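Local atomic coordinates of isoaspartyl dipeptidase (Fervidobacterium islandicum, PDB entry 7CDH), a protein that probably hydrolyses isoaspartyl (beta-aspartyl) dipeptides as a two-zinc metallopeptidase of the amidohydrolase family, a type of activity linked to the repair of damaged proteins. Residues Lys9-Glu14 with Gly50-Pro55; Gly120-Ile125 with Val367-Glu372; Ser140-Ile145 with Ile179-Met184; Thr248-Lys253 with Thr263-Ile268. One frame throughout, in Å; residues are numbered along the deposited sequence.

Contact 1: Lys9-Glu14 with Gly50-Pro55; sequences KVFSPE and GLLLLP
Phe11 and Leu53 are joined through their backbones: Phe11 N donates to Leu53 O at 2.9 Å, almost in line with the carbonyl bond. Two more bonds continue the ladder, Leu53 N to Lys9 O at 3.0 Å and Lys9 N to Leu51 O at 3.3 Å. The Val10 and Leu53 side chains lie alongside each other on one face of the sheet, with Val10 CG2 4.0 Å from Leu53 CD2. Lys9 and Leu52 project to the other face, where Lys9 CB rests against Leu52 CD2. The Phe11 side chain lies alongside those of Leu52 and Leu54, with CG anti to the carbonyl carbon (chi1 -61°). This brings CE1 4.0 Å from Leu52 CD1 and CD1 3.9 Å from Leu54 CD1, both methyls meeting the ring obliquely. The pairing is parallel, the short strands inclined at 21°, and it attaches strand 8-11 to strand 51-59, which runs on toward the zinc ligands His61 and His63 and pairs on its other edge with strand 354-358. Past Phe11 the chain turns through the cis peptide before Pro13, and the ring of Pro55 packs against this turn, its CD 3.3 Å from Phe11 O. Glu14 O accepts from both Ser12 N and Ser12 OG. Farther out, Leu53 reaches Phe354 and Leu356, Tyr15 meets the Phe11 ring, and the amine of Lys9 forms a salt bridge with Glu359.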
loop_
_atom_site.group_PDB
_atom_site.type_symbol
_atom_site.label_atom_id
_atom_site.label_comp_id
_atom_site.label_asym_id
_atom_site.label_seq_id
_atom_site.Cartn_x
_atom_site.Cartn_y
_atom_site.Cartn_z
ATOM N N LYS A 9 49.410 -33.780 -11.514
ATOM C CA LYS A 9 49.628 -33.736 -10.054
ATOM C C LYS A 9 48.395 -33.058 -9.473
ATOM O O LYS A 9 48.089 -31.958 -9.877
ATOM C CB LYS A 9 50.929 -32.990 -9.733
ATOM C CG LYS A 9 52.209 -33.745 -10.058
ATOM C CD LYS A 9 53.250 -32.907 -10.761
ATOM C CE LYS A 9 53.840 -33.642 -11.946
ATOM N NZ LYS A 9 55.137 -33.069 -12.361
ATOM N N VAL A 10 47.692 -33.701 -8.566
ATOM C CA VAL A 10 46.391 -33.176 -8.090
ATOM C C VAL A 10 46.577 -32.459 -6.752
ATOM O O VAL A 10 47.161 -33.067 -5.819
ATOM C CB VAL A 10 45.406 -34.331 -7.996
ATOM C CG1 VAL A 10 44.086 -33.890 -7.385
ATOM C CG2 VAL A 10 45.228 -34.955 -9.366
ATOM N N PHE A 11 46.095 -31.214 -6.656
ATOM C CA PHE A 11 45.911 -30.505 -5.367
ATOM C C PHE A 11 44.417 -30.428 -5.086
ATOM O O PHE A 11 43.679 -29.859 -5.873
ATOM C CB PHE A 11 46.528 -29.118 -5.400
ATOM C CG PHE A 11 48.009 -29.078 -5.631
ATOM C CD1 PHE A 11 48.544 -29.295 -6.887
ATOM C CD2 PHE A 11 48.870 -28.772 -4.594
ATOM C CE1 PHE A 11 49.914 -29.215 -7.102
ATOM C CE2 PHE A 11 50.236 -28.686 -4.810
ATOM C CZ PHE A 11 50.755 -28.913 -6.062
ATOM N N SER A 12 43.995 -31.008 -3.978
ATOM C CA SER A 12 42.604 -31.425 -3.741
ATOM C C SER A 12 41.812 -30.432 -2.873
ATOM O O SER A 12 40.596 -30.606 -2.744
ATOM C CB SER A 12 42.626 -32.815 -3.134
ATOM O OG SER A 12 43.193 -32.776 -1.819
ATOM N N PRO A 13 42.353 -29.367 -2.223
ATOM C CA PRO A 13 43.684 -28.789 -2.427
ATOM C C PRO A 13 44.933 -29.367 -1.713
ATOM O O PRO A 13 46.045 -28.992 -2.115
ATOM C CB PRO A 13 43.458 -27.355 -1.899
ATOM C CG PRO A 13 42.494 -27.511 -0.767
ATOM C CD PRO A 13 41.574 -28.599 -1.240
ATOM N N GLU A 14 44.786 -30.247 -0.720
ATOM C CA GLU A 14 45.932 -31.035 -0.165
ATOM C C GLU A 14 46.631 -31.772 -1.313
ATOM O O GLU A 14 45.936 -32.398 -2.139
ATOM C CB GLU A 14 45.495 -32.073 0.870
ATOM C CG GLU A 14 45.223 -31.492 2.240
ATOM C CD GLU A 14 44.346 -32.361 3.133
ATOM O OE1 GLU A 14 44.877 -32.941 4.113
ATOM O OE2 GLU A 14 43.125 -32.450 2.854
ATOM N N GLY A 50 52.341 -32.650 -17.413
ATOM C CA GLY A 50 52.875 -31.273 -17.347
ATOM C C GLY A 50 51.971 -30.307 -16.585
ATOM O O GLY A 50 52.441 -29.187 -16.311
ATOM N N LEU A 51 50.736 -30.704 -16.229
ATOM C CA LEU A 51 49.732 -29.819 -15.582
ATOM C C LEU A 51 49.471 -30.247 -14.129
ATOM O O LEU A 51 49.521 -31.450 -13.821
ATOM C CB LEU A 51 48.427 -29.814 -16.392
ATOM C CG LEU A 51 48.556 -29.576 -17.899
ATOM C CD1 LEU A 51 47.191 -29.574 -18.565
ATOM C CD2 LEU A 51 49.303 -28.289 -18.226
ATOM N N LEU A 52 49.201 -29.251 -13.285
ATOM C CA LEU A 52 48.586 -29.386 -11.950
ATOM C C LEU A 52 47.061 -29.289 -12.149
ATOM O O LEU A 52 46.628 -28.393 -12.909
ATOM C CB LEU A 52 49.099 -28.257 -11.041
ATOM C CG LEU A 52 50.572 -27.874 -11.203
ATOM C CD1 LEU A 52 50.992 -26.829 -10.189
ATOM C CD2 LEU A 52 51.470 -29.091 -11.067
ATOM N N LEU A 53 46.302 -30.214 -11.550
ATOM C CA LEU A 53 44.829 -30.193 -11.412
ATOM C C LEU A 53 44.466 -29.604 -10.038
ATOM O O LEU A 53 44.831 -30.215 -9.015
ATOM C CB LEU A 53 44.268 -31.609 -11.570
ATOM C CG LEU A 53 42.743 -31.701 -11.488
ATOM C CD1 LEU A 53 42.097 -31.137 -12.746
ATOM C CD2 LEU A 53 42.269 -33.119 -11.254
ATOM N N LEU A 54 43.744 -28.476 -10.048
ATOM C CA LEU A 54 43.311 -27.700 -8.859
ATOM C C LEU A 54 41.777 -27.726 -8.784
ATOM O O LEU A 54 41.076 -27.995 -9.759
ATOM C CB LEU A 54 43.834 -26.261 -8.985
ATOM C CG LEU A 54 45.295 -25.980 -8.607
ATOM C CD1 LEU A 54 46.256 -27.052 -9.078
ATOM C CD2 LEU A 54 45.744 -24.631 -9.146
ATOM N N PRO A 55 41.170 -27.420 -7.619
ATOM C CA PRO A 55 39.733 -27.208 -7.565
ATOM C C PRO A 55 39.453 -25.862 -8.252
ATOM O O PRO A 55 40.283 -24.986 -8.150
ATOM C CB PRO A 55 39.416 -27.145 -6.070
ATOM C CG PRO A 55 40.716 -27.554 -5.372
ATOM C CD PRO A 55 41.815 -27.169 -6.324
#

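Contact 2: Gly120-Ile125 with Val367-Glu372; sequences GLNTFI and VISKGE
Ser369 carries OG anti to its own backbone N (chi1 -174°), which aims the hydroxyl at Gly120, while the chain of Lys370 runs out extended and then bends at chi3 (-106°), carrying the amine round to Leu121. Ser369 OG donates to Gly120 O at 2.8 Å, almost straight onto the oxygen. It also receives a weak bond from Asn122 ND2 at 3.0 Å, although the main partner of that amide nitrogen is Thr91 O. Lys370 NZ donates to Leu121 O at 2.7 Å from a position tilted 34° out of the carbonyl plane, and a second bond goes to Glu117 O. The side chains of Lys370 and Asn122 run antiparallel, Lys370 CG passing 3.7 Å from Asn122 OD1, and a water that donates to Asn122 OD1 also accepts weakly from Lys370 NZ. With an alanine for Lys370, the carbonyls of Leu121 and Glu117 would probably lose the charged donor they share, and a gap would open beside Asn122. Gly120, with positive phi, closes helix 106-118 in a Schellman motif. Facing it, Ser369 to Glu372 form a type I' turn between strands 364-369 and 372-376. The contact thus seats a tight beta hairpin against the helix-to-strand connection that leads into barrel strand 122-127.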
loop_
_atom_site.group_PDB
_atom_site.type_symbol
_atom_site.label_atom_id
_atom_site.label_comp_id
_atom_site.label_asym_id
_atom_site.label_seq_id
_atom_site.Cartn_x
_atom_site.Cartn_y
_atom_site.Cartn_z
ATOM N N GLY A 120 27.763 -22.134 -18.269
ATOM C CA GLY A 120 28.500 -23.211 -17.587
ATOM C C GLY A 120 29.108 -22.790 -16.253
ATOM O O GLY A 120 29.727 -23.638 -15.605
ATOM N N LEU A 121 28.928 -21.539 -15.835
ATOM C CA LEU A 121 29.410 -21.038 -14.521
ATOM C C LEU A 121 28.469 -21.528 -13.406
ATOM O O LEU A 121 27.424 -22.103 -13.708
ATOM C CB LEU A 121 29.463 -19.520 -14.621
ATOM C CG LEU A 121 30.587 -18.841 -13.872
ATOM C CD1 LEU A 121 31.933 -19.327 -14.379
ATOM C CD2 LEU A 121 30.456 -17.327 -13.997
ATOM N N ASN A 122 28.889 -21.414 -12.148
ATOM C CA ASN A 122 28.078 -21.691 -10.931
ATOM C C ASN A 122 27.927 -20.345 -10.251
ATOM O O ASN A 122 28.997 -19.644 -10.113
ATOM C CB ASN A 122 28.769 -22.631 -9.935
ATOM C CG ASN A 122 29.264 -23.907 -10.582
ATOM O OD1 ASN A 122 28.528 -24.897 -10.666
ATOM N ND2 ASN A 122 30.503 -23.884 -11.035
ATOM N N THR A 123 26.697 -19.958 -9.910
ATOM C CA THR A 123 26.393 -18.576 -9.456
ATOM C C THR A 123 25.460 -18.608 -8.257
ATOM O O THR A 123 24.530 -19.435 -8.243
ATOM C CB THR A 123 25.709 -17.767 -10.558
ATOM O OG1 THR A 123 24.469 -18.421 -10.870
ATOM C CG2 THR A 123 26.564 -17.711 -11.787
ATOM N N PHE A 124 25.668 -17.664 -7.349
ATOM C CA PHE A 124 24.774 -17.386 -6.211
ATOM C C PHE A 124 24.734 -15.878 -6.088
ATOM O O PHE A 124 25.624 -15.190 -6.615
ATOM C CB PHE A 124 25.249 -18.067 -4.926
ATOM C CG PHE A 124 25.509 -19.537 -5.116
ATOM C CD1 PHE A 124 26.725 -19.977 -5.594
ATOM C CD2 PHE A 124 24.499 -20.467 -4.923
ATOM C CE1 PHE A 124 26.926 -21.317 -5.888
ATOM C CE2 PHE A 124 24.729 -21.818 -5.125
ATOM C CZ PHE A 124 25.934 -22.238 -5.632
ATOM N N ILE A 125 23.718 -15.368 -5.414
ATOM C CA ILE A 125 23.594 -13.902 -5.279
ATOM C C ILE A 125 23.287 -13.611 -3.821
ATOM O O ILE A 125 22.793 -14.484 -3.132
ATOM C CB ILE A 125 22.537 -13.364 -6.264
ATOM C CG1 ILE A 125 21.127 -13.842 -5.934
ATOM C CG2 ILE A 125 22.905 -13.748 -7.692
ATOM C CD1 ILE A 125 20.067 -13.113 -6.690
ATOM N N VAL A 367 39.889 -25.304 -17.967
ATOM C CA VAL A 367 38.884 -24.925 -16.941
ATOM C C VAL A 367 37.665 -25.803 -17.130
ATOM O O VAL A 367 37.155 -25.841 -18.237
ATOM C CB VAL A 367 38.500 -23.447 -17.003
ATOM C CG1 VAL A 367 37.515 -23.121 -15.896
ATOM C CG2 VAL A 367 39.719 -22.570 -16.892
ATOM N N ILE A 368 37.271 -26.485 -16.064
ATOM C CA ILE A 368 36.165 -27.474 -16.078
ATOM C C ILE A 368 35.153 -27.068 -15.000
ATOM O O ILE A 368 35.580 -26.712 -13.884
ATOM C CB ILE A 368 36.737 -28.885 -15.897
ATOM C CG1 ILE A 368 37.784 -29.172 -16.975
ATOM C CG2 ILE A 368 35.647 -29.934 -15.903
ATOM C CD1 ILE A 368 38.350 -30.563 -16.901
ATOM N N SER A 369 33.867 -27.031 -15.370
ATOM C CA SER A 369 32.735 -26.672 -14.481
ATOM C C SER A 369 31.609 -27.657 -14.740
ATOM O O SER A 369 31.247 -27.820 -15.902
ATOM C CB SER A 369 32.290 -25.257 -14.683
ATOM O OG SER A 369 31.304 -24.912 -13.720
ATOM N N LYS A 370 31.144 -28.330 -13.695
ATOM C CA LYS A 370 30.087 -29.347 -13.811
ATOM C C LYS A 370 30.544 -30.367 -14.852
ATOM O O LYS A 370 29.684 -30.984 -15.518
ATOM C CB LYS A 370 28.762 -28.683 -14.200
ATOM C CG LYS A 370 28.379 -27.475 -13.353
ATOM C CD LYS A 370 27.124 -26.744 -13.797
ATOM C CE LYS A 370 27.409 -25.412 -14.465
ATOM N NZ LYS A 370 26.259 -24.485 -14.370
ATOM N N GLY A 371 31.856 -30.536 -14.988
ATOM C CA GLY A 371 32.453 -31.614 -15.802
ATOM C C GLY A 371 32.447 -31.295 -17.278
ATOM O O GLY A 371 32.717 -32.198 -18.047
ATOM N N GLU A 372 32.160 -30.050 -17.646
ATOM C CA GLU A 372 32.207 -29.558 -19.045
ATOM C C GLU A 372 33.476 -28.709 -19.165
ATOM O O GLU A 372 33.808 -27.970 -18.213
ATOM C CB GLU A 372 30.896 -28.828 -19.394
ATOM C CG GLU A 372 31.017 -27.770 -20.497
ATOM C CD GLU A 372 29.839 -26.815 -20.723
ATOM O OE1 GLU A 372 28.835 -26.890 -19.961
ATOM O OE2 GLU A 372 29.930 -25.977 -21.659
HETATM O O HOH W 1 25.762 -24.867 -11.120
#

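Contact 3: Ser140-Ile145 with Ile179-Met184; sequences SIMRDI and IRVGGM
Ile145 and Met142 both pack on Gly182, from directions roughly perpendicular to each other. Ile145 has CG1 anti to the backbone N (chi1 -169°), which leaves CG2 in the crowded position between N and the carbonyl carbon, directed at Gly182 CA 3.6 Å away; CD1 extends to Gly183 N. Met142 is extended through chi1 and chi2: its CG, anti to the backbone N, lies 3.8 Å from Gly182 CA, and the bend at chi3 (-72°) turns CE onto Val181 CG1. These are helices 141-147 and 169-186 of the barrel's outer layer, separated in sequence by strand 151-159. They run nearly parallel, at 26°, with axes 8.3 Å apart. Gly182 permits this approach, since a side chain there would run into Ile145 CG2. Ile179 CD1 sits 4.0 Å from Ile145 CG2 and from Ile141 CG1, the Ile179 side chain crossing that of Ile141 at about a right angle. Shortening Met142 to an alanine is likely to leave Val181 CG1 without the methyl that covers it and Gly182 less closely packed. Ser140 OG caps the start of its helix by accepting from Arg143 N. Ile102 of a second subunit packs on Met142, and Arg143 makes a salt bridge with Glu107 of a third.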
loop_
_atom_site.group_PDB
_atom_site.type_symbol
_atom_site.label_atom_id
_atom_site.label_comp_id
_atom_site.label_asym_id
_atom_site.label_seq_id
_atom_site.Cartn_x
_atom_site.Cartn_y
_atom_site.Cartn_z
ATOM N N SER A 140 10.875 -8.706 2.000
ATOM C CA SER A 140 11.693 -9.007 3.209
ATOM C C SER A 140 12.900 -9.849 2.814
ATOM O O SER A 140 12.762 -10.720 1.921
ATOM C CB SER A 140 10.864 -9.640 4.338
ATOM O OG SER A 140 10.581 -11.032 4.151
ATOM N N ILE A 141 14.044 -9.624 3.450
ATOM C CA ILE A 141 15.233 -10.447 3.102
ATOM C C ILE A 141 14.977 -11.897 3.530
ATOM O O ILE A 141 15.499 -12.817 2.887
ATOM C CB ILE A 141 16.527 -9.855 3.666
ATOM C CG1 ILE A 141 16.596 -9.944 5.180
ATOM C CG2 ILE A 141 16.724 -8.431 3.171
ATOM C CD1 ILE A 141 17.722 -9.096 5.749
ATOM N N MET A 142 14.135 -12.119 4.523
ATOM C CA MET A 142 13.896 -13.493 4.997
ATOM C C MET A 142 13.107 -14.242 3.924
ATOM O O MET A 142 13.451 -15.395 3.660
ATOM C CB MET A 142 13.156 -13.509 6.322
ATOM C CG MET A 142 13.019 -14.895 6.859
ATOM S SD MET A 142 12.058 -14.995 8.384
ATOM C CE MET A 142 13.187 -14.260 9.564
ATOM N N ARG A 143 12.082 -13.618 3.330
ATOM C CA ARG A 143 11.327 -14.238 2.218
ATOM C C ARG A 143 12.235 -14.436 1.003
ATOM O O ARG A 143 12.069 -15.466 0.356
ATOM C CB ARG A 143 10.119 -13.414 1.789
ATOM C CG ARG A 143 8.990 -13.446 2.790
ATOM C CD ARG A 143 7.925 -12.450 2.348
ATOM N NE ARG A 143 7.321 -12.998 1.162
ATOM C CZ ARG A 143 6.374 -13.917 1.209
ATOM N NH1 ARG A 143 5.967 -14.347 2.404
ATOM N NH2 ARG A 143 5.876 -14.411 0.070
ATOM N N ASP A 144 13.159 -13.508 0.731
ATOM C CA ASP A 144 14.099 -13.599 -0.418
ATOM C C ASP A 144 14.912 -14.892 -0.322
ATOM O O ASP A 144 14.914 -15.680 -1.283
ATOM C CB ASP A 144 14.992 -12.379 -0.521
ATOM C CG ASP A 144 14.314 -11.115 -1.009
ATOM O OD1 ASP A 144 13.081 -11.154 -1.260
ATOM O OD2 ASP A 144 15.054 -10.081 -1.152
ATOM N N ILE A 145 15.525 -15.144 0.824
ATOM C CA ILE A 145 16.416 -16.322 0.994
ATOM C C ILE A 145 15.564 -17.590 1.069
ATOM O O ILE A 145 16.003 -18.602 0.614
ATOM C CB ILE A 145 17.361 -16.131 2.189
ATOM C CG1 ILE A 145 18.451 -17.209 2.200
ATOM C CG2 ILE A 145 16.580 -16.059 3.490
ATOM C CD1 ILE A 145 19.632 -16.911 3.129
ATOM N N ILE A 179 18.332 -12.897 8.247
ATOM C CA ILE A 179 19.027 -13.720 7.234
ATOM C C ILE A 179 19.480 -15.030 7.899
ATOM O O ILE A 179 19.360 -16.084 7.265
ATOM C CB ILE A 179 20.133 -12.901 6.544
ATOM C CG1 ILE A 179 20.268 -13.273 5.061
ATOM C CG2 ILE A 179 21.455 -13.028 7.271
ATOM C CD1 ILE A 179 19.032 -12.974 4.228
ATOM N N ARG A 180 19.837 -15.009 9.177
ATOM C CA ARG A 180 20.139 -16.246 9.933
ATOM C C ARG A 180 18.900 -17.133 9.971
ATOM O O ARG A 180 18.999 -18.344 9.666
ATOM C CB ARG A 180 20.656 -15.960 11.340
ATOM C CG ARG A 180 20.578 -17.162 12.263
ATOM C CD ARG A 180 21.503 -16.983 13.437
ATOM N NE ARG A 180 21.440 -18.112 14.361
ATOM C CZ ARG A 180 21.876 -19.354 14.109
ATOM N NH1 ARG A 180 22.397 -19.678 12.940
ATOM N NH2 ARG A 180 21.784 -20.290 15.036
ATOM N N VAL A 181 17.743 -16.596 10.322
ATOM C CA VAL A 181 16.551 -17.488 10.441
ATOM C C VAL A 181 16.120 -17.967 9.050
ATOM O O VAL A 181 15.767 -19.185 8.897
ATOM C CB VAL A 181 15.435 -16.808 11.234
ATOM C CG1 VAL A 181 14.088 -17.471 11.001
ATOM C CG2 VAL A 181 15.806 -16.823 12.710
ATOM N N GLY A 182 16.165 -17.068 8.068
ATOM C CA GLY A 182 15.819 -17.428 6.690
ATOM C C GLY A 182 16.736 -18.523 6.176
ATOM O O GLY A 182 16.252 -19.415 5.468
ATOM N N GLY A 183 18.024 -18.433 6.519
ATOM C CA GLY A 183 19.034 -19.473 6.259
ATOM C C GLY A 183 18.641 -20.824 6.835
ATOM O O GLY A 183 18.755 -21.838 6.107
ATOM N N MET A 184 18.194 -20.855 8.087
ATOM C CA MET A 184 17.845 -22.121 8.778
ATOM C C MET A 184 16.635 -22.775 8.079
ATOM O O MET A 184 16.649 -23.991 7.874
ATOM C CB MET A 184 17.524 -21.869 10.257
ATOM C CG MET A 184 18.698 -21.314 11.046
ATOM S SD MET A 184 18.327 -20.859 12.758
ATOM C CE MET A 184 17.962 -22.470 13.447
#

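Contact 4: Thr248-Lys253 with Thr263-Ile268; sequences TALQPK and TTIDAI
The Thr248 carbonyl is approached from above its plane: Thr264 OG1 donates to Thr248 O at 2.8 Å, lying 41° out of the plane and so off the lone pairs. Another flat group, the Asp266 carboxylate, takes Thr263 N on the anti side of OD2 at 3.1 Å, 24° out of its plane. Asp266 N returns a weak bond to Thr263 OG1, completing a capping box at the start of helix 264-273. The Thr264 hydroxyl owes its reach to a first torsion that sets OG1 anti to the carbonyl carbon (chi1 -73°); it is also bonded to Ser226 OG. Leu250 supplies the apolar part of the contact. Its CD1 meets Thr263 CB at 4.0 Å, and CD2 lies 3.8 Å from Ile265 CG1, the leucine crossing the isoleucine at about a right angle. Thr248 ends barrel strand 245-248, and its hydroxyl turns elsewhere, to ND1 of the zinc ligand His224. One residue therefore faces two ways: its backbone oxygen is tied to the helix start, while its hydroxyl meets a metal-binding imidazole from the second shell. The latter bond probably fixes the rotation of the His224 ring and may tune its donation to zinc; Thr264 may help to place Thr248.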
loop_
_atom_site.group_PDB
_atom_site.type_symbol
_atom_site.label_atom_id
_atom_site.label_comp_id
_atom_site.label_asym_id
_atom_site.label_seq_id
_atom_site.Cartn_x
_atom_site.Cartn_y
_atom_site.Cartn_z
ATOM N N THR A 248 40.350 -7.947 -0.291
ATOM C CA THR A 248 40.193 -7.666 -1.731
ATOM C C THR A 248 41.500 -8.085 -2.397
ATOM O O THR A 248 42.568 -7.546 -2.039
ATOM C CB THR A 248 39.792 -6.213 -1.986
ATOM O OG1 THR A 248 38.621 -5.959 -1.208
ATOM C CG2 THR A 248 39.535 -5.978 -3.451
ATOM N N ALA A 249 41.407 -9.026 -3.316
ATOM C CA ALA A 249 42.532 -9.477 -4.155
ATOM C C ALA A 249 43.312 -8.275 -4.698
ATOM O O ALA A 249 42.714 -7.231 -5.007
ATOM C CB ALA A 249 42.015 -10.336 -5.277
ATOM N N LEU A 250 44.622 -8.451 -4.836
ATOM C CA LEU A 250 45.504 -7.528 -5.583
ATOM C C LEU A 250 45.061 -7.571 -7.047
ATOM O O LEU A 250 44.846 -8.677 -7.563
ATOM C CB LEU A 250 46.953 -7.976 -5.395
ATOM C CG LEU A 250 47.958 -6.853 -5.189
ATOM C CD1 LEU A 250 47.709 -6.180 -3.856
ATOM C CD2 LEU A 250 49.378 -7.403 -5.281
ATOM N N GLN A 251 44.815 -6.409 -7.642
ATOM C CA GLN A 251 44.453 -6.287 -9.084
ATOM C C GLN A 251 45.748 -6.353 -9.902
ATOM O O GLN A 251 46.735 -5.719 -9.550
ATOM C CB GLN A 251 43.659 -4.988 -9.312
ATOM C CG GLN A 251 42.392 -4.859 -8.458
ATOM C CD GLN A 251 41.350 -5.939 -8.676
ATOM O OE1 GLN A 251 40.983 -6.249 -9.812
ATOM N NE2 GLN A 251 40.899 -6.547 -7.576
ATOM N N PRO A 252 45.811 -7.110 -11.017
ATOM C CA PRO A 252 46.985 -7.103 -11.893
ATOM C C PRO A 252 47.566 -5.733 -12.272
ATOM O O PRO A 252 48.771 -5.665 -12.434
ATOM C CB PRO A 252 46.479 -7.811 -13.149
ATOM C CG PRO A 252 45.471 -8.782 -12.611
ATOM C CD PRO A 252 44.779 -8.039 -11.487
ATOM N N LYS A 253 46.737 -4.685 -12.305
ATOM C CA LYS A 253 47.135 -3.272 -12.587
ATOM C C LYS A 253 48.307 -2.881 -11.677
ATOM O O LYS A 253 48.028 -2.274 -10.645
ATOM C CB LYS A 253 45.932 -2.330 -12.435
ATOM C CG LYS A 253 45.024 -2.239 -13.664
ATOM C CD LYS A 253 44.640 -3.581 -14.316
ATOM C CE LYS A 253 43.757 -4.477 -13.454
ATOM N NZ LYS A 253 43.165 -5.595 -14.228
ATOM N N THR A 263 49.559 -4.662 1.897
ATOM C CA THR A 263 48.712 -5.234 0.849
ATOM C C THR A 263 48.078 -6.527 1.341
ATOM O O THR A 263 48.440 -7.000 2.427
ATOM C CB THR A 263 49.534 -5.486 -0.406
ATOM O OG1 THR A 263 50.314 -6.636 -0.084
ATOM C CG2 THR A 263 50.356 -4.270 -0.772
ATOM N N THR A 264 47.159 -7.049 0.531
ATOM C CA THR A 264 46.546 -8.383 0.687
ATOM C C THR A 264 47.657 -9.451 0.769
ATOM O O THR A 264 47.498 -10.392 1.551
ATOM C CB THR A 264 45.480 -8.586 -0.398
ATOM O OG1 THR A 264 44.398 -7.750 0.006
ATOM C CG2 THR A 264 44.974 -10.009 -0.488
ATOM N N ILE A 265 48.737 -9.328 0.004
ATOM C CA ILE A 265 49.885 -10.286 0.083
ATOM C C ILE A 265 50.436 -10.308 1.527
ATOM O O ILE A 265 50.564 -11.409 2.113
ATOM C CB ILE A 265 51.013 -9.974 -0.933
ATOM C CG1 ILE A 265 50.525 -9.606 -2.340
ATOM C CG2 ILE A 265 51.955 -11.162 -0.990
ATOM C CD1 ILE A 265 49.713 -10.682 -2.994
ATOM N N ASP A 266 50.745 -9.146 2.100
ATOM C CA ASP A 266 51.235 -9.051 3.497
ATOM C C ASP A 266 50.191 -9.674 4.416
ATOM O O ASP A 266 50.556 -10.469 5.305
ATOM C CB ASP A 266 51.539 -7.608 3.886
ATOM C CG ASP A 266 52.586 -6.975 2.982
ATOM O OD1 ASP A 266 53.645 -7.645 2.730
ATOM O OD2 ASP A 266 52.325 -5.833 2.501
ATOM N N ALA A 267 48.928 -9.323 4.210
ATOM C CA ALA A 267 47.812 -9.795 5.052
ATOM C C ALA A 267 47.803 -11.332 5.084
ATOM O O ALA A 267 47.691 -11.914 6.174
ATOM C CB ALA A 267 46.531 -9.201 4.521
ATOM N N ILE A 268 47.890 -11.971 3.929
ATOM C CA ILE A 268 47.787 -13.455 3.811
ATOM C C ILE A 268 48.991 -14.111 4.521
ATOM O O ILE A 268 48.828 -15.206 5.138
ATOM C CB ILE A 268 47.683 -13.859 2.327
ATOM C CG1 ILE A 268 46.307 -13.483 1.783
ATOM C CG2 ILE A 268 48.002 -15.344 2.106
ATOM C CD1 ILE A 268 46.168 -13.684 0.301
#

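How the contacts relate
Contacts 1 and 2 reach the same curled sheet at the junction of beta domain and barrel; their centres are about 18 Å apart and their nearest atoms about 6 Å. Contact 2 continues into contact 3 along the chain, because strand 122-127 is followed by helix 141-147, and their nearest atoms are about 7 Å apart. Contact 3 lies at the barrel's periphery, beside the neighbouring subunits, with its centre about 32 Å from that of contact 4 across the chain's centre. Contact 4 touches on the active site: the Thr248 side chain is about 7 Å from a zinc ion. Contact 1 is more remote from it, its centre about 23 Å from that of contact 4.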